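PDB 6DG5: interleukin-2 receptor subunit beta from Mus musculus, which is the beta subunit of the interleukin-2 receptor, which binds the cytokine outside the cell and probably transduces its mitogenic signal, with a likely role in interleukin-15 reception too. Local coordinates for residues Y139-W153 with T177-R189. Sequence-based numbering, arbitrary orientation.
Sequences YLEFEARRRLLGHSW and TSYEVQVRVKAQR
Arg147 and Glu180 form a hydrogen-bonded pair on strands 140-148 and 178-187, neighbouring antiparallel strands of the fibronectin type-III domain of this cytokine receptor. The N-to-C directions of the two strand segments are 150° apart. Phe142, Ala144, Val181, Val183 and Val185 share one face, where Phe142 CE1 packs on Val185 CG2 (3.5 Å). The other face carries a ladder of charged and polar side chains that meets Trp195 and Trp198 of the WSXWS motif: Arg184 and Lys186 make cation-pi contacts with Trp195, Arg145 with Trp198. Arg147 closes the ladder beside Trp153. Its CG sits between the backbone N and the carbonyl carbon (chi1 88°), and from CB, close to Glu180 O, the chain runs extended. CG passes Glu180 CB, and CD lies 3.5 Å above the Trp153 ring. Trp153 NE1 sits over the centre of the guanidinium, 3.3 Å from its plane. NE and NH2 both hydrogen-bond to Glu180 OE1 as a salt bridge, NH2 at 2.9 Å, in the guanidinium plane but from above the carboxylate plane. A leucine in place of Arg147 would probably leave the Glu180 carboxylate without its countercharge and the indole without the guanidinium packed against it. Arg184 grips Glu143 OE1 in the same side-on way, NH2 at 2.7 Å. On the opposite face of the indole from Arg147 CD lies Gln182 OE1, which accepts from Arg145 NE and, at 2.8 Å, from Arg145 NH2.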
ATOM      1  N   TYR B 139      -3.202  -3.418   0.061  1.00 28.00           N
ATOM      2  CA  TYR B 139      -4.525  -3.438  -0.550  1.00 20.80           C
ATOM      3  C   TYR B 139      -5.281  -4.733  -0.272  1.00 29.91           C
ATOM      4  O   TYR B 139      -6.187  -5.086  -1.034  1.00 34.20           O
ATOM      5  CB  TYR B 139      -4.412  -3.211  -2.058  1.00 20.04           C
ATOM      6  CG  TYR B 139      -3.913  -1.835  -2.432  1.00 21.78           C
ATOM      7  CD1 TYR B 139      -4.794  -0.770  -2.557  1.00 32.37           C
ATOM      8  CD2 TYR B 139      -2.562  -1.601  -2.662  1.00 29.76           C
ATOM      9  CE1 TYR B 139      -4.346   0.489  -2.900  1.00 36.19           C
ATOM     10  CE2 TYR B 139      -2.103  -0.342  -3.006  1.00 32.98           C
ATOM     11  CZ  TYR B 139      -3.001   0.698  -3.124  1.00 36.21           C
ATOM     12  OH  TYR B 139      -2.560   1.955  -3.464  1.00 35.59           O
ATOM     13  N   LEU B 140      -4.941  -5.436   0.806  1.00 32.63           N
ATOM     14  CA  LEU B 140      -5.578  -6.714   1.091  1.00 24.82           C
ATOM     15  C   LEU B 140      -7.043  -6.528   1.456  1.00 15.73           C
ATOM     16  O   LEU B 140      -7.424  -5.548   2.101  1.00 18.18           O
ATOM     17  CB  LEU B 140      -4.845  -7.433   2.223  1.00 21.90           C
ATOM     18  CG  LEU B 140      -3.518  -8.089   1.847  1.00 21.50           C
ATOM     19  CD1 LEU B 140      -2.822  -8.636   3.083  1.00 15.51           C
ATOM     20  CD2 LEU B 140      -3.742  -9.187   0.822  1.00 25.13           C
ATOM     21  N   GLU B 141      -7.866  -7.484   1.035  1.00 15.19           N
ATOM     22  CA  GLU B 141      -9.298  -7.471   1.285  1.00 15.12           C
ATOM     23  C   GLU B 141      -9.737  -8.896   1.578  1.00 30.49           C
ATOM     24  O   GLU B 141      -9.210  -9.841   0.988  1.00 33.24           O
ATOM     25  CB  GLU B 141     -10.064  -6.910   0.082  1.00 28.64           C
ATOM     26  CG  GLU B 141     -11.418  -6.316   0.410  1.00 53.76           C
ATOM     27  CD  GLU B 141     -11.998  -5.533  -0.752  1.00 77.31           C
ATOM     28  OE1 GLU B 141     -12.385  -6.162  -1.760  1.00 85.74           O
ATOM     29  OE2 GLU B 141     -12.051  -4.288  -0.663  1.00 86.03           O
ATOM     30  N   PHE B 142     -10.696  -9.051   2.485  1.00 24.95           N
ATOM     31  CA  PHE B 142     -11.109 -10.373   2.929  1.00 13.67           C
ATOM     32  C   PHE B 142     -12.619 -10.524   2.848  1.00 27.18           C
ATOM     33  O   PHE B 142     -13.366  -9.570   3.087  1.00 21.71           O
ATOM     34  CB  PHE B 142     -10.638 -10.648   4.358  1.00 22.95           C
ATOM     35  CG  PHE B 142      -9.147 -10.732   4.493  1.00 13.13           C
ATOM     36  CD1 PHE B 142      -8.486 -11.921   4.245  1.00 12.99           C
ATOM     37  CD2 PHE B 142      -8.408  -9.622   4.866  1.00 13.44           C
ATOM     38  CE1 PHE B 142      -7.115 -12.005   4.369  1.00 23.02           C
ATOM     39  CE2 PHE B 142      -7.037  -9.699   4.991  1.00 18.80           C
ATOM     40  CZ  PHE B 142      -6.388 -10.893   4.740  1.00 13.42           C
ATOM     41  N   GLU B 143     -13.055 -11.736   2.507  1.00 27.40           N
ATOM     42  CA  GLU B 143     -14.464 -12.104   2.473  1.00 27.75           C
ATOM     43  C   GLU B 143     -14.610 -13.463   3.137  1.00 30.27           C
ATOM     44  O   GLU B 143     -13.937 -14.423   2.746  1.00 33.85           O
ATOM     45  CB  GLU B 143     -14.997 -12.151   1.037  1.00 27.28           C
ATOM     46  CG  GLU B 143     -16.070 -11.122   0.721  1.00 30.00           C
ATOM     47  CD  GLU B 143     -16.737 -11.372  -0.620  1.00 37.42           C
ATOM     48  OE1 GLU B 143     -16.574 -12.483  -1.167  1.00 38.80           O
ATOM     49  OE2 GLU B 143     -17.422 -10.458  -1.127  1.00 43.73           O
ATOM     50  N   ALA B 144     -15.480 -13.542   4.140  1.00 32.02           N
ATOM     51  CA  ALA B 144     -15.757 -14.786   4.841  1.00 21.70           C
ATOM     52  C   ALA B 144     -17.232 -15.138   4.705  1.00 15.43           C
ATOM     53  O   ALA B 144     -18.081 -14.260   4.517  1.00 29.97           O
ATOM     54  CB  ALA B 144     -15.374 -14.690   6.326  1.00 15.15           C
ATOM     55  N   ARG B 145     -17.537 -16.430   4.795  1.00 16.01           N
ATOM     56  CA  ARG B 145     -18.918 -16.891   4.770  1.00 17.13           C
ATOM     57  C   ARG B 145     -19.160 -17.866   5.913  1.00 33.22           C
ATOM     58  O   ARG B 145     -18.382 -18.804   6.116  1.00 39.54           O
ATOM     59  CB  ARG B 145     -19.281 -17.534   3.423  1.00 18.26           C
ATOM     60  CG  ARG B 145     -18.425 -18.709   2.981  1.00 18.44           C
ATOM     61  CD  ARG B 145     -18.917 -19.216   1.633  1.00 22.19           C
ATOM     62  NE  ARG B 145     -18.161 -20.361   1.137  1.00 29.24           N
ATOM     63  CZ  ARG B 145     -18.415 -20.971  -0.017  1.00 32.88           C
ATOM     64  NH1 ARG B 145     -19.404 -20.543  -0.789  1.00 34.74           N
ATOM     65  NH2 ARG B 145     -17.684 -22.007  -0.400  1.00 35.68           N
ATOM     66  N   ARG B 146     -20.238 -17.631   6.654  1.00 27.33           N
ATOM     67  CA  ARG B 146     -20.621 -18.434   7.809  1.00 18.24           C
ATOM     68  C   ARG B 146     -21.847 -19.262   7.452  1.00 26.33           C
ATOM     69  O   ARG B 146     -22.856 -18.714   6.998  1.00 28.22           O
ATOM     70  CB  ARG B 146     -20.917 -17.536   9.012  1.00 17.61           C
ATOM     71  CG  ARG B 146     -21.428 -18.268  10.240  1.00 38.37           C
ATOM     72  CD  ARG B 146     -22.293 -17.364  11.111  1.00 42.98           C
ATOM     73  NE  ARG B 146     -23.630 -17.177  10.551  1.00 52.11           N
ATOM     74  CZ  ARG B 146     -24.031 -16.083   9.909  1.00 59.61           C
ATOM     75  NH1 ARG B 146     -23.202 -15.061   9.746  1.00 57.65           N
ATOM     76  NH2 ARG B 146     -25.268 -16.007   9.434  1.00 64.03           N
ATOM     77  N   ARG B 147     -21.765 -20.575   7.655  1.00 22.29           N
ATOM     78  CA  ARG B 147     -22.880 -21.457   7.359  1.00 22.68           C
ATOM     79  C   ARG B 147     -23.204 -22.321   8.567  1.00 30.98           C
ATOM     80  O   ARG B 147     -22.337 -22.623   9.391  1.00 41.38           O
ATOM     81  CB  ARG B 147     -22.600 -22.353   6.137  1.00 24.92           C
ATOM     82  CG  ARG B 147     -21.889 -23.667   6.434  1.00 27.20           C
ATOM     83  CD  ARG B 147     -22.006 -24.617   5.250  1.00 25.92           C
ATOM     84  NE  ARG B 147     -21.230 -25.840   5.431  1.00 46.15           N
ATOM     85  CZ  ARG B 147     -21.232 -26.859   4.576  1.00 57.34           C
ATOM     86  NH1 ARG B 147     -21.976 -26.805   3.480  1.00 63.04           N
ATOM     87  NH2 ARG B 147     -20.494 -27.934   4.816  1.00 59.53           N
ATOM     88  N   LEU B 148     -24.474 -22.702   8.665  1.00 31.73           N
ATOM     89  CA  LEU B 148     -24.922 -23.630   9.695  1.00 26.31           C
ATOM     90  C   LEU B 148     -24.544 -25.052   9.296  1.00 38.67           C
ATOM     91  O   LEU B 148     -24.540 -25.393   8.108  1.00 45.23           O
ATOM     92  CB  LEU B 148     -26.435 -23.513   9.878  1.00 27.80           C
ATOM     93  CG  LEU B 148     -27.007 -23.397  11.290  1.00 38.21           C
ATOM     94  CD1 LEU B 148     -26.521 -22.127  11.952  1.00 25.77           C
ATOM     95  CD2 LEU B 148     -28.525 -23.427  11.244  1.00 44.75           C
ATOM     96  N   LEU B 149     -24.211 -25.878  10.284  1.00 32.24           N
ATOM     97  CA  LEU B 149     -23.828 -27.249   9.982  1.00 41.17           C
ATOM     98  C   LEU B 149     -25.007 -28.016   9.400  1.00 47.09           C
ATOM     99  O   LEU B 149     -26.095 -28.050   9.985  1.00 46.45           O
ATOM    100  CB  LEU B 149     -23.309 -27.958  11.239  1.00 43.32           C
ATOM    101  CG  LEU B 149     -21.789 -28.092  11.339  1.00 37.64           C
ATOM    102  CD1 LEU B 149     -21.410 -29.283  12.207  1.00 34.00           C
ATOM    103  CD2 LEU B 149     -21.155 -28.208   9.959  1.00 38.41           C
ATOM    104  N   GLY B 150     -24.782 -28.637   8.241  1.00 47.17           N
ATOM    105  CA  GLY B 150     -25.806 -29.312   7.484  1.00 48.06           C
ATOM    106  C   GLY B 150     -26.340 -28.496   6.323  1.00 48.71           C
ATOM    107  O   GLY B 150     -26.810 -29.072   5.333  1.00 50.80           O
ATOM    108  N   HIS B 151     -26.262 -27.172   6.416  1.00 46.42           N
ATOM    109  CA  HIS B 151     -26.756 -26.296   5.367  1.00 39.31           C
ATOM    110  C   HIS B 151     -25.708 -26.157   4.264  1.00 41.06           C
ATOM    111  O   HIS B 151     -24.641 -26.774   4.301  1.00 37.36           O
ATOM    112  CB  HIS B 151     -27.139 -24.938   5.951  1.00 35.64           C
ATOM    113  CG  HIS B 151     -28.273 -24.995   6.928  1.00 38.91           C
ATOM    114  ND1 HIS B 151     -28.339 -25.930   7.939  1.00 45.21           N
ATOM    115  CD2 HIS B 151     -29.380 -24.227   7.053  1.00 45.16           C
ATOM    116  CE1 HIS B 151     -29.440 -25.736   8.643  1.00 46.87           C
ATOM    117  NE2 HIS B 151     -30.089 -24.709   8.127  1.00 48.81           N
ATOM    118  N   SER B 152     -26.014 -25.337   3.264  1.00 45.51           N
ATOM    119  CA  SER B 152     -25.187 -25.211   2.073  1.00 51.96           C
ATOM    120  C   SER B 152     -24.300 -23.974   2.146  1.00 51.59           C
ATOM    121  O   SER B 152     -24.608 -22.998   2.834  1.00 48.47           O
ATOM    122  CB  SER B 152     -26.062 -25.148   0.818  1.00 61.48           C
ATOM    123  OG  SER B 152     -25.283 -24.859  -0.329  1.00 66.19           O
ATOM    124  N   TRP B 153     -23.182 -24.029   1.412  1.00 53.12           N
ATOM    125  CA  TRP B 153     -22.288 -22.878   1.326  1.00 54.83           C
ATOM    126  C   TRP B 153     -22.874 -21.773   0.460  1.00 65.55           C
ATOM    127  O   TRP B 153     -22.561 -20.595   0.669  1.00 67.78           O
ATOM    128  CB  TRP B 153     -20.922 -23.299   0.783  1.00 48.51           C
ATOM    129  CG  TRP B 153     -20.034 -23.949   1.807  1.00 43.73           C
ATOM    130  CD1 TRP B 153     -19.538 -25.221   1.778  1.00 43.32           C
ATOM    131  CD2 TRP B 153     -19.539 -23.353   3.014  1.00 40.37           C
ATOM    132  NE1 TRP B 153     -18.762 -25.452   2.888  1.00 40.95           N
ATOM    133  CE2 TRP B 153     -18.747 -24.322   3.663  1.00 39.47           C
ATOM    134  CE3 TRP B 153     -19.688 -22.096   3.607  1.00 39.29           C
ATOM    135  CZ2 TRP B 153     -18.106 -24.071   4.876  1.00 37.90           C
ATOM    136  CZ3 TRP B 153     -19.051 -21.850   4.809  1.00 37.93           C
ATOM    137  CH2 TRP B 153     -18.270 -22.832   5.430  1.00 37.18           C
ATOM    138  N   THR B 177     -24.708 -24.220  19.053  1.00 26.28           N
ATOM    139  CA  THR B 177     -24.950 -24.372  17.626  1.00 33.09           C
ATOM    140  C   THR B 177     -23.615 -24.440  16.899  1.00 25.44           C
ATOM    141  O   THR B 177     -22.687 -23.694  17.223  1.00 32.69           O
ATOM    142  CB  THR B 177     -25.795 -23.210  17.084  1.00 36.09           C
ATOM    143  OG1 THR B 177     -27.045 -23.163  17.783  1.00 44.77           O
ATOM    144  CG2 THR B 177     -26.057 -23.383  15.598  1.00 43.91           C
ATOM    145  N   SER B 178     -23.522 -25.339  15.922  1.00 26.48           N
ATOM    146  CA  SER B 178     -22.284 -25.588  15.196  1.00 35.86           C
ATOM    147  C   SER B 178     -22.283 -24.833  13.872  1.00 35.44           C
ATOM    148  O   SER B 178     -23.250 -24.908  13.107  1.00 38.07           O
ATOM    149  CB  SER B 178     -22.099 -27.085  14.944  1.00 43.84           C
ATOM    150  OG  SER B 178     -22.051 -27.807  16.163  1.00 48.01           O
ATOM    151  N   TYR B 179     -21.190 -24.123  13.602  1.00 26.14           N
ATOM    152  CA  TYR B 179     -21.033 -23.335  12.390  1.00 22.09           C
ATOM    153  C   TYR B 179     -19.783 -23.770  11.635  1.00 29.88           C
ATOM    154  O   TYR B 179     -18.900 -24.438  12.179  1.00 35.44           O
ATOM    155  CB  TYR B 179     -20.935 -21.836  12.705  1.00 27.05           C
ATOM    156  CG  TYR B 179     -22.090 -21.269  13.499  1.00 20.68           C
ATOM    157  CD1 TYR B 179     -22.100 -21.328  14.887  1.00 20.73           C
ATOM    158  CD2 TYR B 179     -23.160 -20.654  12.862  1.00 20.98           C
ATOM    159  CE1 TYR B 179     -23.147 -20.801  15.616  1.00 33.13           C
ATOM    160  CE2 TYR B 179     -24.211 -20.122  13.584  1.00 33.09           C
ATOM    161  CZ  TYR B 179     -24.201 -20.200  14.960  1.00 34.66           C
ATOM    162  OH  TYR B 179     -25.248 -19.673  15.678  1.00 38.54           O
ATOM    163  N   GLU B 180     -19.714 -23.361  10.369  1.00 21.34           N
ATOM    164  CA  GLU B 180     -18.560 -23.594   9.513  1.00 20.92           C
ATOM    165  C   GLU B 180     -18.243 -22.303   8.772  1.00 19.49           C
ATOM    166  O   GLU B 180     -19.151 -21.608   8.308  1.00 32.81           O
ATOM    167  CB  GLU B 180     -18.823 -24.737   8.520  1.00 39.77           C
ATOM    168  CG  GLU B 180     -17.639 -25.672   8.297  1.00 45.75           C
ATOM    169  CD  GLU B 180     -18.024 -26.930   7.532  1.00 54.26           C
ATOM    170  OE1 GLU B 180     -19.235 -27.149   7.314  1.00 55.08           O
ATOM    171  OE2 GLU B 180     -17.116 -27.700   7.150  1.00 57.78           O
ATOM    172  N   VAL B 181     -16.957 -21.976   8.673  1.00 19.63           N
ATOM    173  CA  VAL B 181     -16.519 -20.680   8.161  1.00 17.19           C
ATOM    174  C   VAL B 181     -15.379 -20.873   7.168  1.00 19.89           C
ATOM    175  O   VAL B 181     -14.450 -21.649   7.417  1.00 17.15           O
ATOM    176  CB  VAL B 181     -16.087 -19.743   9.312  1.00 16.19           C
ATOM    177  CG1 VAL B 181     -15.232 -18.602   8.787  1.00 15.15           C
ATOM    178  CG2 VAL B 181     -17.309 -19.192  10.024  1.00 16.90           C
ATOM    179  N   GLN B 182     -15.458 -20.163   6.042  1.00 19.70           N
ATOM    180  CA  GLN B 182     -14.386 -20.089   5.062  1.00 16.27           C
ATOM    181  C   GLN B 182     -14.080 -18.628   4.771  1.00 30.09           C
ATOM    182  O   GLN B 182     -14.978 -17.784   4.770  1.00 40.25           O
ATOM    183  CB  GLN B 182     -14.757 -20.793   3.753  1.00 17.25           C
ATOM    184  CG  GLN B 182     -14.877 -22.301   3.852  1.00 21.34           C
ATOM    185  CD  GLN B 182     -15.136 -22.942   2.501  1.00 25.38           C
ATOM    186  OE1 GLN B 182     -16.149 -22.671   1.856  1.00 27.75           O
ATOM    187  NE2 GLN B 182     -14.211 -23.788   2.061  1.00 28.29           N
ATOM    188  N   VAL B 183     -12.803 -18.335   4.513  1.00 23.56           N
ATOM    189  CA  VAL B 183     -12.341 -16.980   4.233  1.00 17.54           C
ATOM    190  C   VAL B 183     -11.552 -16.984   2.931  1.00 24.49           C
ATOM    191  O   VAL B 183     -10.995 -18.008   2.525  1.00 30.41           O
ATOM    192  CB  VAL B 183     -11.484 -16.417   5.392  1.00 18.62           C
ATOM    193  CG1 VAL B 183     -11.437 -14.902   5.337  1.00 23.64           C
ATOM    194  CG2 VAL B 183     -12.021 -16.887   6.739  1.00 24.22           C
ATOM    195  N   ARG B 184     -11.524 -15.830   2.265  1.00 25.51           N
ATOM    196  CA  ARG B 184     -10.738 -15.657   1.051  1.00 21.39           C
ATOM    197  C   ARG B 184     -10.224 -14.224   0.983  1.00 19.36           C
ATOM    198  O   ARG B 184     -10.706 -13.337   1.692  1.00 21.92           O
ATOM    199  CB  ARG B 184     -11.549 -16.007  -0.203  1.00 23.41           C
ATOM    200  CG  ARG B 184     -12.842 -15.233  -0.359  1.00 24.03           C
ATOM    201  CD  ARG B 184     -13.585 -15.696  -1.599  1.00 16.26           C
ATOM    202  NE  ARG B 184     -14.717 -14.835  -1.925  1.00 22.97           N
ATOM    203  CZ  ARG B 184     -15.444 -14.955  -3.031  1.00 25.44           C
ATOM    204  NH1 ARG B 184     -15.153 -15.900  -3.915  1.00 21.85           N
ATOM    205  NH2 ARG B 184     -16.458 -14.130  -3.256  1.00 27.03           N
ATOM    206  N   VAL B 185      -9.237 -14.006   0.108  1.00 13.87           N
ATOM    207  CA  VAL B 185      -8.452 -12.776   0.101  1.00 13.80           C
ATOM    208  C   VAL B 185      -8.300 -12.256  -1.325  1.00 14.38           C
ATOM    209  O   VAL B 185      -8.328 -13.021  -2.293  1.00 14.63           O
ATOM    210  CB  VAL B 185      -7.073 -13.007   0.768  1.00 13.57           C
ATOM    211  CG1 VAL B 185      -6.241 -14.001  -0.032  1.00 23.49           C
ATOM    212  CG2 VAL B 185      -6.321 -11.698   0.961  1.00 20.22           C
ATOM    213  N   LYS B 186      -8.136 -10.937  -1.448  1.00 17.42           N
ATOM    214  CA  LYS B 186      -7.983 -10.272  -2.737  1.00 15.34           C
ATOM    215  C   LYS B 186      -7.305  -8.924  -2.515  1.00 35.37           C
ATOM    216  O   LYS B 186      -7.306  -8.388  -1.403  1.00 40.71           O
ATOM    217  CB  LYS B 186      -9.339 -10.092  -3.431  1.00 19.61           C
ATOM    218  CG  LYS B 186      -9.273  -9.766  -4.916  1.00 19.18           C
ATOM    219  CD  LYS B 186     -10.662  -9.793  -5.545  1.00 23.73           C
ATOM    220  CE  LYS B 186     -11.265  -8.396  -5.657  1.00 33.27           C
ATOM    221  NZ  LYS B 186     -11.089  -7.584  -4.416  1.00 35.58           N
ATOM    222  N   ALA B 187      -6.719  -8.388  -3.587  1.00 37.01           N
ATOM    223  CA  ALA B 187      -6.085  -7.070  -3.576  1.00 44.62           C
ATOM    224  C   ALA B 187      -6.697  -6.229  -4.690  1.00 58.07           C
ATOM    225  O   ALA B 187      -6.492  -6.514  -5.875  1.00 45.81           O
ATOM    226  CB  ALA B 187      -4.569  -7.183  -3.744  1.00 17.36           C
ATOM    227  N   GLN B 188      -7.434  -5.186  -4.315  1.00 72.09           N
ATOM    228  CA  GLN B 188      -8.223  -4.410  -5.274  1.00 85.63           C
ATOM    229  C   GLN B 188      -7.514  -3.105  -5.651  1.00 81.89           C
ATOM    230  O   GLN B 188      -8.026  -1.996  -5.493  1.00 95.26           O
ATOM    231  CB  GLN B 188      -9.635  -4.167  -4.723  1.00101.62           C
ATOM    232  CG  GLN B 188      -9.776  -3.215  -3.524  1.00109.24           C
ATOM    233  CD  GLN B 188      -9.040  -3.675  -2.285  1.00112.13           C
ATOM    234  OE1 GLN B 188      -8.861  -4.871  -2.063  1.00113.67           O
ATOM    235  NE2 GLN B 188      -8.603  -2.720  -1.469  1.00112.08           N
ATOM    236  N   ARG B 189      -6.305  -3.253  -6.196  1.00 65.59           N
ATOM    237  CA  ARG B 189      -5.592  -2.098  -6.734  1.00 65.89           C
ATOM    238  C   ARG B 189      -6.273  -1.583  -7.996  1.00 76.01           C
ATOM    239  O   ARG B 189      -6.743  -0.440  -8.043  1.00 73.26           O
ATOM    240  CB  ARG B 189      -4.135  -2.463  -7.023  1.00 59.70           C
ATOM    241  CG  ARG B 189      -3.388  -1.404  -7.821  1.00 56.32           C
ATOM    242  CD  ARG B 189      -2.997  -0.212  -6.963  1.00 58.96           C
ATOM    243  NE  ARG B 189      -1.662  -0.362  -6.386  1.00 65.20           N
ATOM    244  CZ  ARG B 189      -0.543   0.039  -6.981  1.00 78.28           C
ATOM    245  NH1 ARG B 189       0.629  -0.131  -6.382  1.00 97.74           N
ATOM    246  NH2 ARG B 189      -0.591   0.612  -8.176  1.00 72.95           N
TER